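Side-chain contacts in putative beta-glucosidase (Bifidobacterium adolescentis, PDB 5WAB), which hydrolyses beta-glucosidic linkages as a family 3 glycoside hydrolase and probably also releases arabinopyranose from ginsenoside Rb2: residues 13-18 and 263-268; 111-116 and 494-499; 121-126 and 151-156. All coordinates share one frame; numbering follows the deposited sequence.

Contact 1: 13-18 and 263-268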
ATOM      1  N   THR A  13      37.313  -8.036  14.524  1.00 22.28           N
ATOM      2  CA  THR A  13      37.636  -9.442  14.694  1.00 22.15           C
ATOM      3  C   THR A  13      36.475 -10.296  14.180  1.00 23.89           C
ATOM      4  O   THR A  13      35.407  -9.789  13.817  1.00 24.63           O
ATOM      5  CB  THR A  13      37.919  -9.769  16.162  1.00 20.89           C
ATOM      6  OG1 THR A  13      36.707  -9.672  16.915  1.00 22.63           O
ATOM      7  CG2 THR A  13      38.930  -8.799  16.747  1.00 20.51           C
ATOM      8  N   LEU A  14      36.696 -11.612  14.128  1.00 23.47           N
ATOM      9  CA  LEU A  14      35.627 -12.510  13.704  1.00 22.56           C
ATOM     10  C   LEU A  14      34.414 -12.396  14.619  1.00 24.65           C
ATOM     11  O   LEU A  14      33.273 -12.337  14.144  1.00 26.04           O
ATOM     12  CB  LEU A  14      36.130 -13.950  13.661  1.00 22.50           C
ATOM     13  CG  LEU A  14      35.100 -15.019  13.292  1.00 21.95           C
ATOM     14  CD1 LEU A  14      34.578 -14.800  11.889  1.00 21.82           C
ATOM     15  CD2 LEU A  14      35.732 -16.391  13.416  1.00 21.57           C
ATOM     16  N   GLU A  15      34.639 -12.362  15.935  1.00 25.74           N
ATOM     17  CA  GLU A  15      33.519 -12.281  16.867  1.00 26.96           C
ATOM     18  C   GLU A  15      32.751 -10.979  16.687  1.00 26.52           C
ATOM     19  O   GLU A  15      31.521 -10.950  16.823  1.00 26.88           O
ATOM     20  CB  GLU A  15      34.006 -12.418  18.309  1.00 28.55           C
ATOM     21  CG  GLU A  15      34.503 -13.805  18.689  1.00 29.41           C
ATOM     22  CD  GLU A  15      35.960 -14.027  18.320  1.00 31.29           C
ATOM     23  OE1 GLU A  15      36.570 -13.143  17.676  1.00 30.90           O
ATOM     24  OE2 GLU A  15      36.500 -15.091  18.684  1.00 32.58           O
ATOM     25  N   GLU A  16      33.462  -9.887  16.393  1.00 24.79           N
ATOM     26  CA  GLU A  16      32.789  -8.617  16.148  1.00 22.67           C
ATOM     27  C   GLU A  16      32.020  -8.640  14.833  1.00 21.29           C
ATOM     28  O   GLU A  16      30.931  -8.068  14.736  1.00 20.44           O
ATOM     29  CB  GLU A  16      33.799  -7.476  16.178  1.00 22.31           C
ATOM     30  CG  GLU A  16      34.334  -7.229  17.580  1.00 22.25           C
ATOM     31  CD  GLU A  16      35.533  -6.303  17.604  1.00 22.73           C
ATOM     32  OE1 GLU A  16      36.197  -6.157  16.554  1.00 21.87           O
ATOM     33  OE2 GLU A  16      35.808  -5.715  18.677  1.00 22.96           O
ATOM     34  N   LYS A  17      32.575  -9.281  13.804  1.00 21.22           N
ATOM     35  CA  LYS A  17      31.847  -9.407  12.546  1.00 21.58           C
ATOM     36  C   LYS A  17      30.545 -10.172  12.738  1.00 20.53           C
ATOM     37  O   LYS A  17      29.479  -9.736  12.281  1.00 20.96           O
ATOM     38  CB  LYS A  17      32.711 -10.117  11.505  1.00 22.34           C
ATOM     39  CG  LYS A  17      33.912  -9.348  11.021  1.00 23.33           C
ATOM     40  CD  LYS A  17      34.636 -10.172   9.969  1.00 23.40           C
ATOM     41  CE  LYS A  17      35.933  -9.536   9.557  1.00 23.92           C
ATOM     42  NZ  LYS A  17      36.657 -10.382   8.572  1.00 26.53           N
ATOM     43  N   ALA A  18      30.613 -11.321  13.418  1.00 19.62           N
ATOM     44  CA  ALA A  18      29.424 -12.141  13.613  1.00 19.80           C
ATOM     45  C   ALA A  18      28.390 -11.447  14.486  1.00 21.50           C
ATOM     46  O   ALA A  18      27.187 -11.639  14.281  1.00 24.18           O
ATOM     47  CB  ALA A  18      29.802 -13.493  14.214  1.00 19.93           C
ATOM     48  N   ALA A 263      30.583 -21.559  12.264  1.00 22.01           N
ATOM     49  CA  ALA A 263      30.395 -21.859  10.848  1.00 20.43           C
ATOM     50  C   ALA A 263      31.415 -21.139   9.976  1.00 19.17           C
ATOM     51  O   ALA A 263      31.829 -21.670   8.938  1.00 18.63           O
ATOM     52  CB  ALA A 263      28.973 -21.497  10.417  1.00 19.62           C
ATOM     53  N   ALA A 264      31.826 -19.934  10.374  1.00 21.90           N
ATOM     54  CA  ALA A 264      32.861 -19.220   9.634  1.00 23.20           C
ATOM     55  C   ALA A 264      34.224 -19.877   9.769  1.00 25.46           C
ATOM     56  O   ALA A 264      35.103 -19.624   8.936  1.00 26.03           O
ATOM     57  CB  ALA A 264      32.944 -17.770  10.110  1.00 23.39           C
ATOM     58  N   ARG A 265      34.420 -20.710  10.794  1.00 26.22           N
ATOM     59  CA  ARG A 265      35.699 -21.370  11.020  1.00 28.19           C
ATOM     60  C   ARG A 265      35.784 -22.746  10.386  1.00 28.53           C
ATOM     61  O   ARG A 265      36.890 -23.207  10.087  1.00 31.50           O
ATOM     62  CB  ARG A 265      35.963 -21.520  12.517  1.00 29.16           C
ATOM     63  CG  ARG A 265      36.394 -20.256  13.212  1.00 30.58           C
ATOM     64  CD  ARG A 265      36.464 -20.502  14.706  1.00 33.14           C
ATOM     65  NE  ARG A 265      36.755 -19.286  15.454  1.00 36.26           N
ATOM     66  CZ  ARG A 265      36.519 -19.141  16.753  1.00 37.22           C
ATOM     67  NH1 ARG A 265      35.985 -20.144  17.447  1.00 36.47           N
ATOM     68  NH2 ARG A 265      36.807 -17.992  17.353  1.00 38.52           N
ATOM     69  N   ASP A 266      34.657 -23.424  10.174  1.00 27.53           N
ATOM     70  CA  ASP A 266      34.686 -24.781   9.641  1.00 28.32           C
ATOM     71  C   ASP A 266      34.138 -24.880   8.219  1.00 27.42           C
ATOM     72  O   ASP A 266      33.811 -25.980   7.762  1.00 27.43           O
ATOM     73  CB  ASP A 266      33.949 -25.737  10.582  1.00 28.63           C
ATOM     74  CG  ASP A 266      32.492 -25.384  10.772  1.00 29.85           C
ATOM     75  OD1 ASP A 266      31.930 -24.608   9.971  1.00 30.43           O
ATOM     76  OD2 ASP A 266      31.903 -25.898  11.747  1.00 31.63           O
ATOM     77  N   GLY A 267      34.050 -23.758   7.507  1.00 26.00           N
ATOM     78  CA  GLY A 267      33.737 -23.771   6.092  1.00 26.32           C
ATOM     79  C   GLY A 267      32.275 -23.807   5.710  1.00 26.39           C
ATOM     80  O   GLY A 267      31.977 -23.992   4.526  1.00 28.52           O
ATOM     81  N   ARG A 268      31.351 -23.628   6.654  1.00 25.80           N
ATOM     82  CA  ARG A 268      29.941 -23.529   6.285  1.00 24.96           C
ATOM     83  C   ARG A 268      29.562 -22.136   5.805  1.00 24.14           C
ATOM     84  O   ARG A 268      28.558 -21.991   5.101  1.00 23.25           O
ATOM     85  CB  ARG A 268      29.049 -23.930   7.453  1.00 24.39           C
ATOM     86  CG  ARG A 268      28.964 -25.422   7.666  1.00 25.74           C
ATOM     87  CD  ARG A 268      28.143 -25.718   8.894  1.00 25.66           C
ATOM     88  NE  ARG A 268      28.853 -25.330  10.107  1.00 26.39           N
ATOM     89  CZ  ARG A 268      28.250 -25.047  11.253  1.00 26.36           C
ATOM     90  NH1 ARG A 268      26.929 -25.092  11.332  1.00 25.42           N
ATOM     91  NH2 ARG A 268      28.962 -24.702  12.314  1.00 27.29           N
TER
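L14 and R265 lie against each other at the surface, where the leucine's two methyls divide the work. CD1 of L14 meets CB of A264 at 3.8 Å, an apolar touch between the first turn of helix 14-19 and the last part of helix 257-265. CD2 turns to the arginine instead, resting 3.7 Å from NE of R265 and against its CG, and comes to the guanidinium obliquely. With CG of L14 swung anti to the backbone N (chi1 177°), the branched end is thrown forward to the other helix.

A residue further on, E15 adds charge. Its chain bends at chi2 (85°) and brings OE2 to 3.2 Å from NH2 of R265, a salt bridge that uses one oxygen and one nitrogen. OE2 of E15 comes in at the edge of the guanidinium, near its plane, but the two flat groups are turned 73° apart, so this is no paired, side-on grip. R265 reaches it with a chain that is straight from CG to NE and runs past CD2 of L14 on the way.

Further out, L14 and A264 both pack on L274 of helix 271-292, which brings a third helix to the apolar side of the contact, and K17 ties to the same helix through D275.

The start of helix 14-19 is fixed by T13 and E16. The backbone N of E16 gives its hydrogen to OG1 of T13 (3.3 Å), and the backbone N of T13 gives its own to OE1 of E16 (3.0 Å). This reciprocal pair is a capping box, which sets the first turn from which L14 and E15 reach across. The contact as a whole is helix-on-helix packing at the surface, with helix 14-19 laid on helices 257-265 and 271-292.

Contact 2: 111-116 and 494-499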
ATOM      1  N   ASN A 111       3.103  -5.204   0.557  1.00 18.97           N
ATOM      2  CA  ASN A 111       2.548  -6.484   0.135  1.00 18.56           C
ATOM      3  C   ASN A 111       1.237  -6.290  -0.617  1.00 19.04           C
ATOM      4  O   ASN A 111       0.423  -5.426  -0.280  1.00 20.06           O
ATOM      5  CB  ASN A 111       2.325  -7.405   1.331  1.00 19.71           C
ATOM      6  CG  ASN A 111       3.614  -7.784   2.027  1.00 20.01           C
ATOM      7  OD1 ASN A 111       3.851  -7.399   3.169  1.00 20.74           O
ATOM      8  ND2 ASN A 111       4.454  -8.541   1.340  1.00 19.90           N
ATOM      9  N   ILE A 112       1.056  -7.086  -1.668  1.00 16.20           N
ATOM     10  CA  ILE A 112      -0.154  -7.026  -2.474  1.00 16.61           C
ATOM     11  C   ILE A 112      -1.344  -7.490  -1.647  1.00 18.67           C
ATOM     12  O   ILE A 112      -1.272  -8.498  -0.931  1.00 18.58           O
ATOM     13  CB  ILE A 112       0.013  -7.879  -3.739  1.00 17.79           C
ATOM     14  CG1 ILE A 112       1.109  -7.291  -4.627  1.00 18.14           C
ATOM     15  CG2 ILE A 112      -1.298  -7.998  -4.491  1.00 17.12           C
ATOM     16  CD1 ILE A 112       0.850  -5.858  -5.043  1.00 16.13           C
ATOM     17  N   LYS A 113      -2.446  -6.742  -1.728  1.00 20.77           N
ATOM     18  CA  LYS A 113      -3.710  -7.147  -1.115  1.00 19.64           C
ATOM     19  C   LYS A 113      -4.368  -8.155  -2.050  1.00 19.54           C
ATOM     20  O   LYS A 113      -5.239  -7.832  -2.859  1.00 20.58           O
ATOM     21  CB  LYS A 113      -4.591  -5.936  -0.857  1.00 19.54           C
ATOM     22  CG  LYS A 113      -3.891  -4.901  -0.017  1.00 19.59           C
ATOM     23  CD  LYS A 113      -4.761  -3.720   0.343  1.00 18.97           C
ATOM     24  CE  LYS A 113      -3.891  -2.661   1.003  1.00 20.76           C
ATOM     25  NZ  LYS A 113      -4.615  -1.460   1.496  1.00 22.31           N
ATOM     26  N   ARG A 114      -3.888  -9.399  -1.963  1.00 18.85           N
ATOM     27  CA  ARG A 114      -4.446 -10.479  -2.769  1.00 18.48           C
ATOM     28  C   ARG A 114      -5.923 -10.668  -2.471  1.00 20.03           C
ATOM     29  O   ARG A 114      -6.743 -10.797  -3.386  1.00 20.28           O
ATOM     30  CB  ARG A 114      -3.673 -11.769  -2.512  1.00 16.42           C
ATOM     31  CG  ARG A 114      -4.353 -13.034  -3.004  1.00 16.49           C
ATOM     32  CD  ARG A 114      -3.454 -14.230  -2.731  1.00 16.68           C
ATOM     33  NE  ARG A 114      -3.956 -15.473  -3.304  1.00 16.79           N
ATOM     34  CZ  ARG A 114      -4.438 -16.478  -2.583  1.00 17.03           C
ATOM     35  NH1 ARG A 114      -4.468 -16.387  -1.262  1.00 17.20           N
ATOM     36  NH2 ARG A 114      -4.882 -17.578  -3.178  1.00 17.14           N
ATOM     37  N   ASN A 115      -6.275 -10.675  -1.187  1.00 20.26           N
ATOM     38  CA  ASN A 115      -7.642 -10.836  -0.735  1.00 20.72           C
ATOM     39  C   ASN A 115      -7.934  -9.763   0.309  1.00 21.68           C
ATOM     40  O   ASN A 115      -7.139  -9.582   1.249  1.00 21.64           O
ATOM     41  CB  ASN A 115      -7.854 -12.232  -0.157  1.00 19.79           C
ATOM     42  CG  ASN A 115      -9.288 -12.487   0.228  1.00 20.05           C
ATOM     43  OD1 ASN A 115      -9.823 -11.852   1.133  1.00 20.18           O
ATOM     44  ND2 ASN A 115      -9.924 -13.424  -0.462  1.00 17.04           N
ATOM     45  N   PRO A 116      -9.052  -9.040   0.190  1.00 20.71           N
ATOM     46  CA  PRO A 116      -9.317  -7.928   1.116  1.00 20.22           C
ATOM     47  C   PRO A 116      -9.512  -8.361   2.556  1.00 20.65           C
ATOM     48  O   PRO A 116      -9.534  -7.496   3.438  1.00 21.49           O
ATOM     49  CB  PRO A 116     -10.597  -7.299   0.548  1.00 21.64           C
ATOM     50  CG  PRO A 116     -11.256  -8.400  -0.193  1.00 21.97           C
ATOM     51  CD  PRO A 116     -10.154  -9.241  -0.766  1.00 21.40           C
ATOM     52  N   LEU A 494     -10.195   4.675  -5.389  1.00 25.45           N
ATOM     53  CA  LEU A 494     -10.013   3.379  -4.751  1.00 23.62           C
ATOM     54  C   LEU A 494      -8.690   2.753  -5.175  1.00 23.15           C
ATOM     55  O   LEU A 494      -8.408   2.609  -6.368  1.00 24.01           O
ATOM     56  CB  LEU A 494     -11.170   2.443  -5.106  1.00 22.08           C
ATOM     57  CG  LEU A 494     -12.514   2.686  -4.420  1.00 22.73           C
ATOM     58  CD1 LEU A 494     -13.522   1.648  -4.870  1.00 19.95           C
ATOM     59  CD2 LEU A 494     -12.359   2.660  -2.910  1.00 23.02           C
ATOM     60  N   ALA A 495      -7.870   2.410  -4.183  1.00 23.06           N
ATOM     61  CA  ALA A 495      -6.690   1.578  -4.369  1.00 23.60           C
ATOM     62  C   ALA A 495      -7.012   0.099  -4.200  1.00 24.21           C
ATOM     63  O   ALA A 495      -6.105  -0.742  -4.260  1.00 22.94           O
ATOM     64  CB  ALA A 495      -5.593   1.991  -3.388  1.00 22.85           C
ATOM     65  N   GLN A 496      -8.291  -0.219  -4.004  1.00 24.60           N
ATOM     66  CA  GLN A 496      -8.785  -1.557  -3.726  1.00 24.49           C
ATOM     67  C   GLN A 496     -10.148  -1.690  -4.389  1.00 24.85           C
ATOM     68  O   GLN A 496     -10.946  -0.746  -4.369  1.00 25.85           O
ATOM     69  CB  GLN A 496      -8.895  -1.772  -2.210  1.00 26.00           C
ATOM     70  CG  GLN A 496      -8.592  -3.167  -1.692  1.00 27.78           C
ATOM     71  CD  GLN A 496      -8.465  -3.197  -0.169  1.00 29.27           C
ATOM     72  OE1 GLN A 496      -8.480  -2.156   0.490  1.00 29.77           O
ATOM     73  NE2 GLN A 496      -8.352  -4.394   0.394  1.00 30.25           N
ATOM     74  N   THR A 497     -10.410  -2.851  -4.979  1.00 22.26           N
ATOM     75  CA  THR A 497     -11.725  -3.131  -5.541  1.00 21.87           C
ATOM     76  C   THR A 497     -12.724  -3.410  -4.425  1.00 23.17           C
ATOM     77  O   THR A 497     -12.421  -4.138  -3.476  1.00 22.65           O
ATOM     78  CB  THR A 497     -11.663  -4.330  -6.485  1.00 21.28           C
ATOM     79  OG1 THR A 497     -10.837  -4.016  -7.613  1.00 21.11           O
ATOM     80  CG2 THR A 497     -13.066  -4.720  -6.962  1.00 20.19           C
ATOM     81  N   ILE A 498     -13.922  -2.840  -4.542  1.00 24.25           N
ATOM     82  CA  ILE A 498     -15.017  -3.193  -3.639  1.00 23.55           C
ATOM     83  C   ILE A 498     -15.948  -4.165  -4.356  1.00 23.09           C
ATOM     84  O   ILE A 498     -16.739  -3.746  -5.214  1.00 22.88           O
ATOM     85  CB  ILE A 498     -15.791  -1.958  -3.168  1.00 24.14           C
ATOM     86  CG1 ILE A 498     -14.858  -0.961  -2.492  1.00 24.89           C
ATOM     87  CG2 ILE A 498     -16.890  -2.381  -2.207  1.00 26.50           C
ATOM     88  CD1 ILE A 498     -15.583   0.252  -1.931  1.00 26.01           C
ATOM     89  N   PRO A 499     -15.915  -5.451  -4.028  1.00 23.27           N
ATOM     90  CA  PRO A 499     -16.704  -6.429  -4.781  1.00 22.89           C
ATOM     91  C   PRO A 499     -18.140  -6.497  -4.279  1.00 24.71           C
ATOM     92  O   PRO A 499     -18.485  -5.981  -3.216  1.00 24.66           O
ATOM     93  CB  PRO A 499     -15.964  -7.741  -4.517  1.00 21.29           C
ATOM     94  CG  PRO A 499     -15.410  -7.555  -3.135  1.00 20.73           C
ATOM     95  CD  PRO A 499     -15.065  -6.090  -3.008  1.00 20.69           C
TER
HETATM   96  O   HOH W   1      -6.852  -2.099   2.877  1.00 11.92           O
HETATM   97  O   HOH W   2      -7.794  -6.459  -2.011  1.00 33.63           O
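This is a buried, water-bridged contact between the two large domains: K113 and P116, in the loop after strand 102-106 of the N-terminal domain, receive Q496 from the C-terminal domain. No direct hydrogen bond joins the two segments. The extended side chains of K113 and Q496 cross at about a right angle, and NE2 of Q496 lies 3.7 Å from CD of K113 and equally near CB of P116, so the amide end rests on aliphatic carbon.

Two waters supply the polar link. One accepts from NZ of K113 at 2.7 Å and lies 2.9 Å from OE1 of Q496. The other donates to the backbone O of K113 (3.0 Å) and accepts from NE2 of Q496 (3.2 Å). K113 is the centre of an inverse gamma turn, and its ammonium is held mainly within its own domain, by the carbonyls of C121 and Y124. With an alanine here in place of Q496, both waters would probably lose their partner from the C-terminal domain, and a gap is likely to open beside CD of K113 and CB of P116.

Round about, S126 bonds to the backbone of K113 and to the carbonyl of A495, and R114 pairs with E522. I112 packs on helix 173-180, while T497 and P499, by the short strand 498-499, lie on helix 528-531.

Contact 3: 121-126 and 151-156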
ATOM      1  N   CYS A 121      -4.090  -5.590   5.690  1.00 26.89           N
ATOM      2  CA  CYS A 121      -4.413  -4.710   4.566  1.00 26.25           C
ATOM      3  C   CYS A 121      -4.383  -3.233   4.950  1.00 25.09           C
ATOM      4  O   CYS A 121      -4.109  -2.379   4.096  1.00 25.40           O
ATOM      5  CB  CYS A 121      -5.778  -5.081   3.973  1.00 27.23           C
ATOM      6  SG  CYS A 121      -5.773  -6.520   2.850  1.00 27.40           S
ATOM      7  N   PHE A 122      -4.664  -2.906   6.215  1.00 23.61           N
ATOM      8  CA  PHE A 122      -4.696  -1.508   6.634  1.00 23.66           C
ATOM      9  C   PHE A 122      -3.324  -0.853   6.525  1.00 26.14           C
ATOM     10  O   PHE A 122      -3.242   0.374   6.366  1.00 25.70           O
ATOM     11  CB  PHE A 122      -5.222  -1.393   8.070  1.00 21.79           C
ATOM     12  CG  PHE A 122      -4.203  -1.720   9.115  1.00 20.50           C
ATOM     13  CD1 PHE A 122      -3.911  -3.034   9.419  1.00 19.96           C
ATOM     14  CD2 PHE A 122      -3.553  -0.717   9.807  1.00 19.31           C
ATOM     15  CE1 PHE A 122      -2.980  -3.344  10.385  1.00 19.57           C
ATOM     16  CE2 PHE A 122      -2.619  -1.020  10.773  1.00 20.51           C
ATOM     17  CZ  PHE A 122      -2.332  -2.334  11.061  1.00 19.89           C
ATOM     18  N   GLU A 123      -2.256  -1.659   6.576  1.00 26.96           N
ATOM     19  CA  GLU A 123      -0.872  -1.209   6.571  1.00 26.74           C
ATOM     20  C   GLU A 123      -0.228  -1.299   5.191  1.00 26.52           C
ATOM     21  O   GLU A 123       0.920  -0.874   5.028  1.00 26.25           O
ATOM     22  CB  GLU A 123      -0.090  -2.072   7.575  1.00 29.28           C
ATOM     23  CG  GLU A 123       1.268  -1.593   8.052  1.00 30.79           C
ATOM     24  CD  GLU A 123       1.782  -2.474   9.190  1.00 31.03           C
ATOM     25  OE1 GLU A 123       0.964  -3.232   9.747  1.00 30.58           O
ATOM     26  OE2 GLU A 123       2.988  -2.437   9.516  1.00 31.46           O
ATOM     27  N   TYR A 124      -0.948  -1.817   4.192  1.00 24.82           N
ATOM     28  CA  TYR A 124      -0.461  -1.938   2.820  1.00 23.02           C
ATOM     29  C   TYR A 124      -1.192  -0.954   1.910  1.00 22.12           C
ATOM     30  O   TYR A 124      -2.111  -0.250   2.329  1.00 20.22           O
ATOM     31  CB  TYR A 124      -0.609  -3.377   2.313  1.00 22.75           C
ATOM     32  CG  TYR A 124       0.070  -4.411   3.187  1.00 21.75           C
ATOM     33  CD1 TYR A 124       1.186  -4.082   3.941  1.00 21.25           C
ATOM     34  CD2 TYR A 124      -0.410  -5.714   3.259  1.00 20.70           C
ATOM     35  CE1 TYR A 124       1.801  -5.013   4.739  1.00 21.68           C
ATOM     36  CE2 TYR A 124       0.201  -6.654   4.055  1.00 20.21           C
ATOM     37  CZ  TYR A 124       1.305  -6.297   4.791  1.00 20.60           C
ATOM     38  OH  TYR A 124       1.917  -7.226   5.582  1.00 19.91           O
ATOM     39  N   TRP A 125      -0.794  -0.930   0.636  1.00 22.57           N
ATOM     40  CA  TRP A 125      -1.186   0.155  -0.259  1.00 22.93           C
ATOM     41  C   TRP A 125      -2.257  -0.229  -1.281  1.00 21.57           C
ATOM     42  O   TRP A 125      -3.258   0.481  -1.403  1.00 20.26           O
ATOM     43  CB  TRP A 125       0.060   0.710  -0.957  1.00 19.74           C
ATOM     44  CG  TRP A 125       0.965   1.416   0.014  1.00 20.86           C
ATOM     45  CD1 TRP A 125       1.871   0.835   0.850  1.00 23.02           C
ATOM     46  CD2 TRP A 125       1.057   2.829   0.249  1.00 19.91           C
ATOM     47  NE1 TRP A 125       2.513   1.790   1.596  1.00 22.92           N
ATOM     48  CE2 TRP A 125       2.034   3.024   1.245  1.00 21.08           C
ATOM     49  CE3 TRP A 125       0.409   3.945  -0.285  1.00 22.11           C
ATOM     50  CZ2 TRP A 125       2.380   4.289   1.716  1.00 21.57           C
ATOM     51  CZ3 TRP A 125       0.752   5.203   0.188  1.00 21.47           C
ATOM     52  CH2 TRP A 125       1.727   5.365   1.176  1.00 21.42           C
ATOM     53  N   SER A 126      -2.089  -1.314  -2.033  1.00 21.48           N
ATOM     54  CA  SER A 126      -3.036  -1.573  -3.113  1.00 21.54           C
ATOM     55  C   SER A 126      -3.079  -3.059  -3.437  1.00 21.89           C
ATOM     56  O   SER A 126      -2.259  -3.849  -2.967  1.00 21.80           O
ATOM     57  CB  SER A 126      -2.686  -0.768  -4.373  1.00 22.07           C
ATOM     58  OG  SER A 126      -3.531  -1.102  -5.461  1.00 22.03           O
ATOM     59  N   SER A 151      12.596   0.601   5.964  1.00 20.96           N
ATOM     60  CA  SER A 151      12.635  -0.859   5.864  1.00 20.92           C
ATOM     61  C   SER A 151      11.458  -1.322   4.996  1.00 21.35           C
ATOM     62  O   SER A 151      10.359  -1.574   5.499  1.00 21.77           O
ATOM     63  CB  SER A 151      12.615  -1.488   7.251  1.00 23.03           C
ATOM     64  OG  SER A 151      12.988  -2.851   7.204  1.00 26.11           O
ATOM     65  N   LEU A 152      11.694  -1.409   3.687  1.00 20.02           N
ATOM     66  CA  LEU A 152      10.723  -1.998   2.774  1.00 19.51           C
ATOM     67  C   LEU A 152      10.344  -3.384   3.270  1.00 20.86           C
ATOM     68  O   LEU A 152      11.197  -4.268   3.363  1.00 21.78           O
ATOM     69  CB  LEU A 152      11.319  -2.067   1.368  1.00 18.41           C
ATOM     70  CG  LEU A 152      10.372  -2.320   0.198  1.00 17.13           C
ATOM     71  CD1 LEU A 152       9.285  -1.261   0.176  1.00 16.13           C
ATOM     72  CD2 LEU A 152      11.158  -2.322  -1.107  1.00 16.95           C
ATOM     73  N   LYS A 153       9.072  -3.569   3.616  1.00 25.18           N
ATOM     74  CA  LYS A 153       8.682  -4.572   4.599  1.00 29.55           C
ATOM     75  C   LYS A 153       7.996  -5.783   3.979  1.00 33.22           C
ATOM     76  O   LYS A 153       7.103  -5.647   3.132  1.00 30.51           O
ATOM     77  CB  LYS A 153       7.772  -3.944   5.660  1.00 28.88           C
ATOM     78  CG  LYS A 153       8.202  -4.274   7.072  1.00 29.36           C
ATOM     79  CD  LYS A 153       7.564  -3.350   8.099  1.00 29.57           C
ATOM     80  CE  LYS A 153       6.073  -3.521   8.193  1.00 29.12           C
ATOM     81  NZ  LYS A 153       5.550  -2.762   9.360  1.00 29.50           N
ATOM     82  N   HIS A 154       8.426  -6.962   4.449  1.00 37.72           N
ATOM     83  CA  HIS A 154       7.838  -8.285   4.229  1.00 30.23           C
ATOM     84  C   HIS A 154       8.031  -8.770   2.803  1.00 26.30           C
ATOM     85  O   HIS A 154       7.067  -9.029   2.078  1.00 25.67           O
ATOM     86  CB  HIS A 154       6.368  -8.294   4.625  1.00 26.17           C
ATOM     87  CG  HIS A 154       6.121  -7.713   5.977  1.00 24.57           C
ATOM     88  ND1 HIS A 154       4.951  -7.066   6.307  1.00 24.60           N
ATOM     89  CD2 HIS A 154       6.906  -7.661   7.079  1.00 24.23           C
ATOM     90  CE1 HIS A 154       5.022  -6.650   7.560  1.00 24.89           C
ATOM     91  NE2 HIS A 154       6.199  -6.994   8.049  1.00 24.81           N
ATOM     92  N   PHE A 155       9.287  -8.959   2.438  1.00 23.66           N
ATOM     93  CA  PHE A 155       9.695  -9.422   1.120  1.00 23.02           C
ATOM     94  C   PHE A 155       9.904 -10.937   1.195  1.00 22.57           C
ATOM     95  O   PHE A 155      10.842 -11.404   1.847  1.00 24.11           O
ATOM     96  CB  PHE A 155      10.967  -8.678   0.712  1.00 22.14           C
ATOM     97  CG  PHE A 155      11.479  -9.002  -0.661  1.00 20.32           C
ATOM     98  CD1 PHE A 155      10.763  -8.638  -1.790  1.00 19.51           C
ATOM     99  CD2 PHE A 155      12.719  -9.599  -0.821  1.00 19.35           C
ATOM    100  CE1 PHE A 155      11.250  -8.915  -3.053  1.00 19.13           C
ATOM    101  CE2 PHE A 155      13.215  -9.872  -2.081  1.00 19.42           C
ATOM    102  CZ  PHE A 155      12.483  -9.530  -3.198  1.00 18.01           C
ATOM    103  N   ALA A 156       9.022 -11.710   0.560  1.00 20.35           N
ATOM    104  CA  ALA A 156       7.866 -11.201  -0.175  1.00 21.14           C
ATOM    105  C   ALA A 156       6.659 -12.118  -0.006  1.00 22.42           C
ATOM    106  O   ALA A 156       6.740 -13.162   0.658  1.00 21.57           O
ATOM    107  CB  ALA A 156       8.198 -11.050  -1.656  1.00 21.11           C
TER
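The backbones of Y124 and K153 keep their distance, CA of Y124 standing 9.7 Å from CA of K153, with a 3-10 turn at 121-123 on one side and, on the other, strand 149-155 turning a corner at H154. Four buried side chains span the gap in two polar pairs.

In the first, NZ of K153 donates to OE2 of E123 at 2.6 Å, a short salt bridge met almost end-on to the C-O bond. E123 gets there on a straight chain with CG anti to the backbone N (chi1 -164°), whereas K153 bends at chi3 (66°) and comes across it at about a right angle. R120 takes the other oxygen, OE1, so the carboxylate is held from both of its oxygens.

In the second, OH of Y124 and ND1 of H154 lie 3.1 Å apart in a hydrogen bond. Each atom sits at the edge of the other's ring, near its plane, so the rings meet by their rims and not by stacking. CG of K153 lies 3.4 Å above the plane of the H154 ring, offset toward its rim, so the two pairs sit side by side.

With ND1 turned to the tyrosine, NE2 of H154 hydrogen-bonds to a bound glycerol, probably from the crystallisation liquor; NZ of K153 reaches the same glycerol oxygen weakly. The lysine-histidine pair where strand 149-155 turns its corner is consistent with the sugar-binding pair of family 3 glycosidases; E123 and Y124 would then probably act as second-shell residues that position it.

In the fold
Contact 1 is at the surface, its centre about 39 Å from the centre of the chain, whereas the centres of contacts 2 and 3, both buried, lie within about 9 Å of it. Contacts 2 and 3 touch and share the loop between strand 102-106 and helix 129-144, and N111 ND2 hydrogen-bonds to H154 O. Contact 1, about 18 Å from contact 3 between nearest atoms, joins helices and shares none of these elements. The chemistry follows the location. Contact 1 mixes methyl packing with one salt bridge between exposed side chains; contact 2 joins two domains by carbon packing and two bridging waters; contact 3, inside the N-terminal domain, relies on direct polar bonds beside a bound glycerol.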